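Local coordinates for protein spore cortex-lytic enzyme (Bacillus cereus ATCC 14579, PDB 6TCI) that probably hydrolyses spore cortex peptidoglycan during germination as an N-acetylmuramyl-L-alanine amidase, this chain being its N-terminal peptidoglycan-binding domain, at residues A[40-43]-A[44-48]. Numbering follows the deposited sequence.
Sequences GTYW and ALRNF
Trp43 and Asn47 sit one turn apart on helix 39-51, and the amide of Asn47 comes over one face of the indole. Its ND2 stands 3.2 Å from Trp43 CE2, above the CE2-NE1 bond, toward the rim of the ring system. The amide plane is turned 78° from the indole plane, so the two groups do not stack flat. Trp43 CG lies anti to the backbone N (chi1 175°), which sets the indole out from the helix at the flank where the Asn47 amide can meet its face. Trp43 NE1 and Asn47 ND2 are both donors and do not bond to each other. The indole also meets the ring of Trp39.

Tyr42 and Arg46 form the second pair. Their side chains run alongside each other in the same direction. Arg46 CD rests over the phenol face, 3.6 Å from the centroid of the Tyr42 ring, as a CH-pi contact. The Arg46 chain bends at chi3, and the guanidinium plane ends 25° from the ring plane. Arg46 NH1 lies 3.4 Å from Tyr42 OH, but the angle is poor for a hydrogen bond.

Beneath both pairs runs regular alpha-helical bonding. Arg46 N donates to Tyr42 O at 2.9 Å, and Asn47 N donates to Trp43 O at 3.0 Å. Ala44 and Leu45 belong to the buried side of the helix, where both touch Leu23 of helix 14-25. Thr41 OG1 is hydrogen-bonded to Gln20 NE2 of that helix.

The outer side of this helix in the peptidoglycan-binding domain therefore carries two i to i+4 pairs. One lays the amide NH2 of Asn47 over the indole, the other the aliphatic CD of Arg46 over the phenol. Both are probably held mainly by dispersion, with some electrostatic attraction of N-H and C-H to the ring faces, and not by side-chain hydrogen bonds between the partners.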
ATOM      1  N   GLY A  40       8.124   6.864  -1.920  1.00 15.48           N
ATOM      2  CA  GLY A  40       8.381   5.467  -2.210  1.00 16.56           C
ATOM      3  C   GLY A  40       7.153   4.602  -2.030  1.00 15.71           C
ATOM      4  O   GLY A  40       6.966   3.621  -2.757  1.00 15.94           O
ATOM      5  N   THR A  41       6.301   4.955  -1.068  1.00 13.70           N
ATOM      6  CA  THR A  41       5.060   4.224  -0.845  1.00 13.63           C
ATOM      7  C   THR A  41       4.020   4.573  -1.902  1.00 13.89           C
ATOM      8  O   THR A  41       3.301   3.693  -2.387  1.00 13.66           O
ATOM      9  CB  THR A  41       4.544   4.551   0.558  1.00 13.61           C
ATOM     10  OG1 THR A  41       5.578   4.288   1.518  1.00 15.22           O
ATOM     11  CG2 THR A  41       3.319   3.735   0.898  1.00 14.13           C
ATOM     12  N   TYR A  42       3.938   5.856  -2.263  1.00 12.48           N
ATOM     13  CA  TYR A  42       3.053   6.300  -3.335  1.00 12.73           C
ATOM     14  C   TYR A  42       3.376   5.575  -4.632  1.00 12.64           C
ATOM     15  O   TYR A  42       2.484   5.029  -5.297  1.00 12.14           O
ATOM     16  CB  TYR A  42       3.260   7.806  -3.497  1.00 13.86           C
ATOM     17  CG  TYR A  42       2.495   8.514  -4.596  1.00 13.53           C
ATOM     18  CD1 TYR A  42       1.185   8.941  -4.402  1.00 15.11           C
ATOM     19  CD2 TYR A  42       3.113   8.820  -5.806  1.00 14.08           C
ATOM     20  CE1 TYR A  42       0.501   9.616  -5.400  1.00 17.20           C
ATOM     21  CE2 TYR A  42       2.439   9.507  -6.804  1.00 15.61           C
ATOM     22  CZ  TYR A  42       1.138   9.904  -6.598  1.00 17.79           C
ATOM     23  OH  TYR A  42       0.469  10.578  -7.595  1.00 20.37           O
ATOM     24  N   TRP A  43       4.664   5.550  -5.000  1.00 12.40           N
ATOM     25  CA  TRP A  43       5.110   4.884  -6.221  1.00 13.42           C
ATOM     26  C   TRP A  43       4.794   3.391  -6.189  1.00 13.99           C
ATOM     27  O   TRP A  43       4.203   2.845  -7.131  1.00 14.46           O
ATOM     28  CB  TRP A  43       6.614   5.127  -6.364  1.00 16.75           C
ATOM     29  CG  TRP A  43       7.300   4.438  -7.503  1.00 19.84           C
ATOM     30  CD1 TRP A  43       8.242   3.457  -7.406  1.00 23.33           C
ATOM     31  CD2 TRP A  43       7.147   4.709  -8.901  1.00 19.19           C
ATOM     32  NE1 TRP A  43       8.669   3.081  -8.654  1.00 25.00           N
ATOM     33  CE2 TRP A  43       8.011   3.832  -9.592  1.00 21.71           C
ATOM     34  CE3 TRP A  43       6.350   5.589  -9.637  1.00 18.06           C
ATOM     35  CZ2 TRP A  43       8.110   3.821 -10.984  1.00 21.76           C
ATOM     36  CZ3 TRP A  43       6.446   5.571 -11.022  1.00 19.10           C
ATOM     37  CH2 TRP A  43       7.322   4.695 -11.677  1.00 20.97           C
ATOM     38  N   ALA A  44       5.193   2.711  -5.110  1.00 12.87           N
ATOM     39  CA  ALA A  44       4.928   1.279  -4.991  1.00 13.08           C
ATOM     40  C   ALA A  44       3.439   0.984  -5.075  1.00 12.37           C
ATOM     41  O   ALA A  44       3.022   0.029  -5.737  1.00 12.85           O
ATOM     42  CB  ALA A  44       5.485   0.753  -3.668  1.00 14.05           C
ATOM     43  N   LEU A  45       2.619   1.786  -4.388  1.00 11.10           N
ATOM     44  CA  LEU A  45       1.188   1.512  -4.364  1.00 11.48           C
ATOM     45  C   LEU A  45       0.563   1.723  -5.732  1.00 11.74           C
ATOM     46  O   LEU A  45      -0.272   0.920  -6.164  1.00 12.28           O
ATOM     47  CB  LEU A  45       0.499   2.378  -3.305  1.00 10.52           C
ATOM     48  CG  LEU A  45      -1.020   2.185  -3.190  1.00 11.15           C
ATOM     49  CD1 LEU A  45      -1.399   0.735  -2.899  1.00 13.41           C
ATOM     50  CD2 LEU A  45      -1.623   3.137  -2.149  1.00 12.79           C
ATOM     51  N   ARG A  46       0.969   2.780  -6.441  1.00 12.99           N
ATOM     52  CA  ARG A  46       0.443   2.986  -7.788  1.00 13.98           C
ATOM     53  C   ARG A  46       0.840   1.849  -8.728  1.00 15.61           C
ATOM     54  O   ARG A  46       0.033   1.415  -9.556  1.00 16.62           O
ATOM     55  CB  ARG A  46       0.883   4.347  -8.321  1.00 14.53           C
ATOM     56  CG  ARG A  46       0.210   5.491  -7.601  1.00 17.69           C
ATOM     57  CD  ARG A  46       0.793   6.814  -8.039  1.00 19.21           C
ATOM     58  NE  ARG A  46       0.658   6.985  -9.480  1.00 20.85           N
ATOM     59  CZ  ARG A  46      -0.332   7.656 -10.064  1.00 23.92           C
ATOM     60  NH1 ARG A  46      -1.265   8.257  -9.334  1.00 26.47           N
ATOM     61  NH2 ARG A  46      -0.390   7.720 -11.380  1.00 26.23           N
ATOM     62  N   ASN A  47       2.076   1.353  -8.614  1.00 13.78           N
ATOM     63  CA  ASN A  47       2.487   0.233  -9.461  1.00 15.70           C
ATOM     64  C   ASN A  47       1.703  -1.027  -9.122  1.00 15.33           C
ATOM     65  O   ASN A  47       1.365  -1.815 -10.015  1.00 17.31           O
ATOM     66  CB  ASN A  47       3.986  -0.006  -9.311  1.00 19.76           C
ATOM     67  CG  ASN A  47       4.802   1.053 -10.004  1.00 24.53           C
ATOM     68  OD1 ASN A  47       4.356   1.643 -10.989  1.00 27.98           O
ATOM     69  ND2 ASN A  47       5.997   1.314  -9.491  1.00 27.03           N
ATOM     70  N   PHE A  48       1.409  -1.237  -7.835  1.00 14.66           N
ATOM     71  CA  PHE A  48       0.560  -2.354  -7.444  1.00 14.63           C
ATOM     72  C   PHE A  48      -0.833  -2.209  -8.041  1.00 13.46           C
ATOM     73  O   PHE A  48      -1.389  -3.168  -8.590  1.00 14.60           O
ATOM     74  CB  PHE A  48       0.474  -2.442  -5.919  1.00 14.30           C
ATOM     75  CG  PHE A  48      -0.551  -3.420  -5.444  1.00 14.55           C
ATOM     76  CD1 PHE A  48      -0.242  -4.767  -5.367  1.00 16.01           C
ATOM     77  CD2 PHE A  48      -1.830  -3.012  -5.114  1.00 15.65           C
ATOM     78  CE1 PHE A  48      -1.179  -5.689  -4.962  1.00 17.41           C
ATOM     79  CE2 PHE A  48      -2.776  -3.939  -4.698  1.00 16.30           C
ATOM     80  CZ  PHE A  48      -2.444  -5.279  -4.631  1.00 16.79           C
TER